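Local coordinates for protein esterase D (Cellvibrio japonicus, PDB 2W87) that binds glucuronic acid through this calcium-containing family 35 carbohydrate-binding module, one piece of a larger secreted enzyme that is probably active on plant cell-wall polysaccharides, at residues 10-15 / 38-44; 68-74 / 109-115. All blocks are in the same frame, centred on the assembly; numbering follows the deposited sequence. Where two conformers were deposited one is given.

Contact 1 of 2, residues 10-15 / 38-44; sequences GFCRVD and GAAVVWA
F11 and W43 meet on the inner face of an antiparallel strand pair in the beta-sandwich of this carbohydrate-binding module, where strand 11-14 runs along strand 40-44 and is interrupted by a classic beta bulge. C12 and R13 both stand opposite V42: its carbonyl oxygen takes C12 N at 2.8 Å and R13 N at 3.2 Å, both donors lying on the same face of the carbonyl plane. V42 N donates to R13 O, and the register slips by one residue.

The inner face holds F11, V14 and the buried V41 and W43. With CG anti to the backbone N (chi1 -173°), the F11 ring is carried along the strand, and its CE1 reaches V41 CG1 at 3.6 Å. An edge of the same ring is turned to the W43 indole in an offset edge-to-face pair, the planes at 86°. V41 CG1 also lies over one face of the indole, toward its rim, and I123 and L126 of strand 122-129 pack on W43 from the opposing sheet.

On the solvent side, the partly exposed C12, R13 and D15 lie against buried V42 and A40. C12, in a disulfide with C138, rests SG against A44 CB, while the R13 chain bends at chi3 and lays its guanidinium face over V42 CG2. A side-on salt bridge joins R13 to D15, NE meeting OD1 from above the carboxylate plane, which would fix the rotation of the carboxylate. D15 OD2 takes R13 NH2 on its syn side at 2.9 Å and, on its anti side, A40 N at 3.0 Å.

Contact 2 of 2, residues 68-74 / 109-115; sequences NGSLVIN and IVQLSAT
The antiparallel pairing of strand 69-73 with strand 109-114 is finished at each end by a side chain bonded to the opposite backbone. At one end T115 turns its backbone N-H and its hydroxyl to the carbonyl of N68: T115 N donates to N68 O at 3.0 Å, and T115 OG1 donates to the same oxygen at 2.8 Å from well above the carbonyl plane. OG1 sits between its own backbone N and carbonyl carbon (chi1 60°), which brings it over N68 O and leaves CG2 beside S70 N. The N68 amide is engaged away from this strand pair, its OD1 accepting from N66 ND2 and L85 N.

Between the ends, S70 with S113 and V72 with Q111 form the hydrogen-bonded pairs of a regular ladder. It belongs to the larger sheet of the beta-sandwich, where 106-114 is flanked by 69-73 and 40-47. L71, I73, V110 and L112 face the interior; L71 CD1 crosses to V110 CG1 at 3.7 Å, and L55 and I57 of strand 51-60 meet L71 and L112 from the other sheet. L112 CD1 reaches back to G69 CA at 4.0 Å, over a residue without a side chain. On the partly exposed face V72, in the conformer given, lies alongside Q111, both side chains pointing the same way.

At the far end N74 N donates to I109 O, and N74 OD1 receives I109 N at 2.9 Å in a bond straight at the hydrogen (176°), although I109 N stands above the plane of the amide. N74 ND2 is held in turn by N78 OD1 and N107 O.

Overall arrangement
From the N terminus, the chain lays down strand 11-14, passes through 16-19 and 30-33, and returns as 40-47, closing contact 1 over a 22-residue excursion that carries residues of both calcium sites. Contact 2 opens only afterwards, at 68-74, and closes at 109-115 after a longer excursion of 34 residues, so the two loops follow in series and neither nests nor crosses. The centres of the two contacts lie about 9 Å apart in one sheet because strands 40-47 and 106-114 are neighbours: probable hydrogen bonds join W43 O to V110 N and G38 N to A114 O. Together they order 11-14, 40-47, 106-114 and 69-73 side by side.

Contact 1 of 2, residues 10-15 / 38-44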
loop_
_atom_site.group_PDB
_atom_site.type_symbol
_atom_site.label_atom_id
_atom_site.label_comp_id
_atom_site.label_asym_id
_atom_site.label_seq_id
_atom_site.Cartn_x
_atom_site.Cartn_y
_atom_site.Cartn_z
ATOM N N GLY A 10 -12.070 -2.656 0.886
ATOM C CA GLY A 10 -11.046 -1.955 0.118
ATOM C C GLY A 10 -9.679 -2.608 0.241
ATOM O O GLY A 10 -8.792 -2.325 -0.549
ATOM N N PHE A 11 -9.496 -3.479 1.225
ATOM C CA PHE A 11 -8.246 -4.261 1.317
ATOM C C PHE A 11 -8.494 -5.560 0.578
ATOM O O PHE A 11 -9.437 -6.288 0.907
ATOM C CB PHE A 11 -7.843 -4.529 2.759
ATOM C CG PHE A 11 -6.479 -5.184 2.886
ATOM C CD1 PHE A 11 -5.347 -4.403 3.034
ATOM C CD2 PHE A 11 -6.338 -6.537 2.841
ATOM C CE1 PHE A 11 -4.097 -4.961 3.173
ATOM C CE2 PHE A 11 -5.068 -7.122 2.943
ATOM C CZ PHE A 11 -3.950 -6.325 3.097
ATOM N N CYS A 12 -7.661 -5.863 -0.406
ATOM C CA CYS A 12 -7.911 -7.007 -1.268
ATOM C C CYS A 12 -7.050 -8.231 -0.986
ATOM O O CYS A 12 -7.541 -9.354 -1.001
ATOM C CB CYS A 12 -7.778 -6.608 -2.740
ATOM S SG CYS A 12 -9.029 -5.448 -3.228
ATOM N N ARG A 13 -5.761 -8.035 -0.810
ATOM C CA ARG A 13 -4.854 -9.164 -0.768
ATOM C C ARG A 13 -3.497 -8.759 -0.257
ATOM O O ARG A 13 -3.082 -7.623 -0.435
ATOM C CB ARG A 13 -4.653 -9.764 -2.182
ATOM C CG ARG A 13 -3.923 -11.072 -2.180
ATOM C CD ARG A 13 -3.680 -11.603 -3.555
ATOM N NE ARG A 13 -2.392 -11.212 -4.101
ATOM C CZ ARG A 13 -2.222 -10.342 -5.094
ATOM N NH1 ARG A 13 -3.274 -9.743 -5.657
ATOM N NH2 ARG A 13 -0.994 -10.060 -5.524
ATOM N N VAL A 14 -2.855 -9.694 0.436
ATOM C CA VAL A 14 -1.403 -9.650 0.676
ATOM C C VAL A 14 -0.810 -11.013 0.296
ATOM O O VAL A 14 -1.353 -12.057 0.653
ATOM C CB VAL A 14 -1.023 -9.289 2.124
ATOM C CG1 VAL A 14 -1.713 -10.192 3.133
ATOM C CG2 VAL A 14 0.515 -9.294 2.310
ATOM N N ASP A 15 0.277 -10.968 -0.475
ATOM C CA ASP A 15 1.092 -12.158 -0.715
ATOM C C ASP A 15 2.003 -12.316 0.481
ATOM O O ASP A 15 3.121 -11.787 0.507
ATOM C CB ASP A 15 1.889 -12.015 -2.000
ATOM C CG ASP A 15 1.003 -11.803 -3.202
ATOM O OD1 ASP A 15 -0.039 -12.527 -3.285
ATOM O OD2 ASP A 15 1.324 -10.891 -4.036
ATOM N N GLY A 38 8.349 -9.017 -6.146
ATOM C CA GLY A 38 7.012 -9.058 -6.686
ATOM C C GLY A 38 5.917 -9.282 -5.661
ATOM O O GLY A 38 4.736 -9.070 -5.961
ATOM N N ALA A 39 6.266 -9.713 -4.454
ATOM C CA ALA A 39 5.239 -9.893 -3.421
ATOM C C ALA A 39 4.494 -8.569 -3.193
ATOM O O ALA A 39 5.110 -7.518 -3.051
ATOM C CB ALA A 39 5.851 -10.435 -2.136
ATOM N N ALA A 40 3.161 -8.641 -3.153
ATOM C CA ALA A 40 2.323 -7.455 -3.191
ATOM C C ALA A 40 1.326 -7.299 -2.048
ATOM O O ALA A 40 0.973 -8.273 -1.327
ATOM C CB ALA A 40 1.611 -7.356 -4.537
ATOM N N VAL A 41 0.900 -6.041 -1.885
ATOM C CA VAL A 41 -0.284 -5.696 -1.111
ATOM C C VAL A 41 -1.205 -5.038 -2.098
ATOM O O VAL A 41 -0.753 -4.216 -2.923
ATOM C CB VAL A 41 0.014 -4.758 0.093
ATOM C CG1 VAL A 41 -1.275 -4.514 0.913
ATOM C CG2 VAL A 41 1.100 -5.370 0.959
ATOM N N VAL A 42 -2.490 -5.387 -2.036
ATOM C CA VAL A 42 -3.463 -4.902 -3.021
ATOM C C VAL A 42 -4.703 -4.311 -2.346
ATOM O O VAL A 42 -5.270 -4.909 -1.414
ATOM C CB VAL A 42 -3.902 -6.012 -4.023
ATOM C CG1 VAL A 42 -4.815 -5.454 -5.115
ATOM C CG2 VAL A 42 -2.697 -6.708 -4.643
ATOM N N TRP A 43 -5.084 -3.122 -2.823
ATOM C CA TRP A 43 -6.284 -2.411 -2.403
ATOM C C TRP A 43 -7.140 -2.102 -3.604
ATOM O O TRP A 43 -6.683 -2.143 -4.746
ATOM C CB TRP A 43 -5.944 -1.073 -1.739
ATOM C CG TRP A 43 -5.004 -1.147 -0.580
ATOM C CD1 TRP A 43 -5.331 -1.306 0.701
ATOM C CD2 TRP A 43 -3.578 -1.043 -0.635
ATOM N NE1 TRP A 43 -4.199 -1.325 1.490
ATOM C CE2 TRP A 43 -3.104 -1.151 0.687
ATOM C CE3 TRP A 43 -2.659 -0.857 -1.670
ATOM C CZ2 TRP A 43 -1.760 -1.074 0.999
ATOM C CZ3 TRP A 43 -1.317 -0.772 -1.350
ATOM C CH2 TRP A 43 -0.881 -0.894 -0.037
ATOM N N ALA A 44 -8.378 -1.710 -3.334
ATOM C CA ALA A 44 -9.305 -1.321 -4.392
ATOM C C ALA A 44 -10.026 -0.047 -3.974
ATOM O O ALA A 44 -10.596 0.016 -2.883
ATOM C CB ALA A 44 -10.313 -2.399 -4.664
#

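Contact 2 of 2, residues 68-74 / 109-115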
loop_
_atom_site.group_PDB
_atom_site.type_symbol
_atom_site.label_atom_id
_atom_site.label_comp_id
_atom_site.label_asym_id
_atom_site.label_seq_id
_atom_site.Cartn_x
_atom_site.Cartn_y
_atom_site.Cartn_z
ATOM N N ASN A 68 11.978 -0.725 -1.901
ATOM C CA ASN A 68 11.110 0.074 -2.762
ATOM C C ASN A 68 10.044 -0.802 -3.389
ATOM O O ASN A 68 10.219 -2.022 -3.533
ATOM C CB ASN A 68 11.903 0.771 -3.856
ATOM C CG ASN A 68 12.778 1.864 -3.333
ATOM O OD1 ASN A 68 12.824 2.138 -2.127
ATOM N ND2 ASN A 68 13.484 2.523 -4.238
ATOM N N GLY A 69 8.935 -0.160 -3.722
ATOM C CA GLY A 69 7.818 -0.816 -4.360
ATOM C C GLY A 69 7.461 -0.209 -5.712
ATOM O O GLY A 69 7.761 0.954 -6.019
ATOM N N SER A 70 6.862 -1.046 -6.529
ATOM C CA SER A 70 6.224 -0.617 -7.752
ATOM C C SER A 70 4.743 -0.502 -7.419
ATOM O O SER A 70 4.195 -1.377 -6.789
ATOM C CB SER A 70 6.446 -1.655 -8.847
ATOM O OG SER A 70 5.544 -1.456 -9.901
ATOM N N LEU A 71 4.109 0.583 -7.815
ATOM C CA LEU A 71 2.692 0.744 -7.525
ATOM C C LEU A 71 1.981 0.881 -8.856
ATOM O O LEU A 71 2.278 1.804 -9.611
ATOM C CB LEU A 71 2.438 1.971 -6.643
ATOM C CG LEU A 71 0.958 2.071 -6.208
ATOM C CD1 LEU A 71 0.805 2.625 -4.823
ATOM C CD2 LEU A 71 0.126 2.855 -7.183
ATOM N N VAL A 72 1.060 -0.038 -9.148
ATOM C CA VAL A 72 0.364 -0.032 -10.442
ATOM C C VAL A 72 -1.136 0.053 -10.214
ATOM O O VAL A 72 -1.658 -0.440 -9.216
ATOM C CB VAL A 72 0.718 -1.250 -11.354
ATOM C CG1 VAL A 72 2.227 -1.308 -11.597
ATOM C CG2 VAL A 72 0.206 -2.589 -10.763
ATOM N N ILE A 73 -1.823 0.713 -11.138
ATOM C CA ILE A 73 -3.265 0.839 -11.072
ATOM C C ILE A 73 -3.854 -0.019 -12.182
ATOM O O ILE A 73 -3.465 0.098 -13.353
ATOM C CB ILE A 73 -3.690 2.284 -11.206
ATOM C CG1 ILE A 73 -3.059 3.114 -10.088
ATOM C CG2 ILE A 73 -5.184 2.413 -11.169
ATOM C CD1 ILE A 73 -3.466 4.572 -10.121
ATOM N N ASN A 74 -4.770 -0.897 -11.819
ATOM C CA ASN A 74 -5.403 -1.798 -12.768
ATOM C C ASN A 74 -4.409 -2.611 -13.611
ATOM O O ASN A 74 -4.530 -2.725 -14.822
ATOM C CB ASN A 74 -6.396 -1.015 -13.609
ATOM C CG ASN A 74 -7.593 -0.568 -12.800
ATOM O OD1 ASN A 74 -7.932 -1.170 -11.758
ATOM N ND2 ASN A 74 -8.254 0.474 -13.272
ATOM N N ILE A 109 -7.806 -0.851 -8.884
ATOM C CA ILE A 109 -7.111 -1.855 -8.107
ATOM C C ILE A 109 -5.652 -1.411 -8.041
ATOM O O ILE A 109 -4.972 -1.290 -9.053
ATOM C CB ILE A 109 -7.286 -3.283 -8.700
ATOM C CG1 ILE A 109 -8.774 -3.668 -8.682
ATOM C CG2 ILE A 109 -6.496 -4.289 -7.917
ATOM C CD1 ILE A 109 -9.092 -4.956 -9.427
ATOM N N VAL A 110 -5.218 -1.097 -6.836
ATOM C CA VAL A 110 -3.892 -0.580 -6.582
ATOM C C VAL A 110 -3.008 -1.702 -6.013
ATOM O O VAL A 110 -3.289 -2.230 -4.944
ATOM C CB VAL A 110 -3.978 0.585 -5.599
ATOM C CG1 VAL A 110 -2.570 1.071 -5.231
ATOM C CG2 VAL A 110 -4.841 1.709 -6.180
ATOM N N GLN A 111 -1.983 -2.094 -6.754
ATOM C CA GLN A 111 -1.072 -3.149 -6.333
ATOM C C GLN A 111 0.305 -2.563 -6.068
ATOM O O GLN A 111 0.941 -2.018 -6.979
ATOM C CB GLN A 111 -0.998 -4.266 -7.383
ATOM C CG GLN A 111 0.002 -5.353 -7.062
ATOM C CD GLN A 111 -0.177 -6.648 -7.879
ATOM O OE1 GLN A 111 -1.246 -6.929 -8.407
ATOM N NE2 GLN A 111 0.896 -7.436 -7.978
ATOM N N LEU A 112 0.753 -2.680 -4.821
ATOM C CA LEU A 112 2.091 -2.294 -4.434
ATOM C C LEU A 112 2.923 -3.581 -4.320
ATOM O O LEU A 112 2.629 -4.434 -3.496
ATOM C CB LEU A 112 2.050 -1.536 -3.123
ATOM C CG LEU A 112 3.394 -1.164 -2.500
ATOM C CD1 LEU A 112 4.039 -0.087 -3.335
ATOM C CD2 LEU A 112 3.236 -0.734 -1.022
ATOM N N SER A 113 3.948 -3.715 -5.160
ATOM C CA SER A 113 4.742 -4.930 -5.247
ATOM C C SER A 113 6.219 -4.656 -4.958
ATOM O O SER A 113 6.757 -3.625 -5.372
ATOM C CB SER A 113 4.612 -5.566 -6.642
ATOM O OG SER A 113 3.256 -5.728 -7.045
ATOM N N ALA A 114 6.863 -5.591 -4.273
ATOM C CA ALA A 114 8.272 -5.480 -3.949
ATOM C C ALA A 114 9.150 -5.458 -5.191
ATOM O O ALA A 114 8.959 -6.271 -6.088
ATOM C CB ALA A 114 8.648 -6.652 -3.110
ATOM N N THR A 115 10.112 -4.542 -5.244
ATOM C CA THR A 115 11.102 -4.523 -6.326
ATOM C C THR A 115 12.361 -5.337 -6.014
ATOM O O THR A 115 13.152 -5.582 -6.924
ATOM C CB THR A 115 11.600 -3.099 -6.631
ATOM O OG1 THR A 115 12.213 -2.557 -5.468
ATOM C CG2 THR A 115 10.495 -2.204 -7.044
#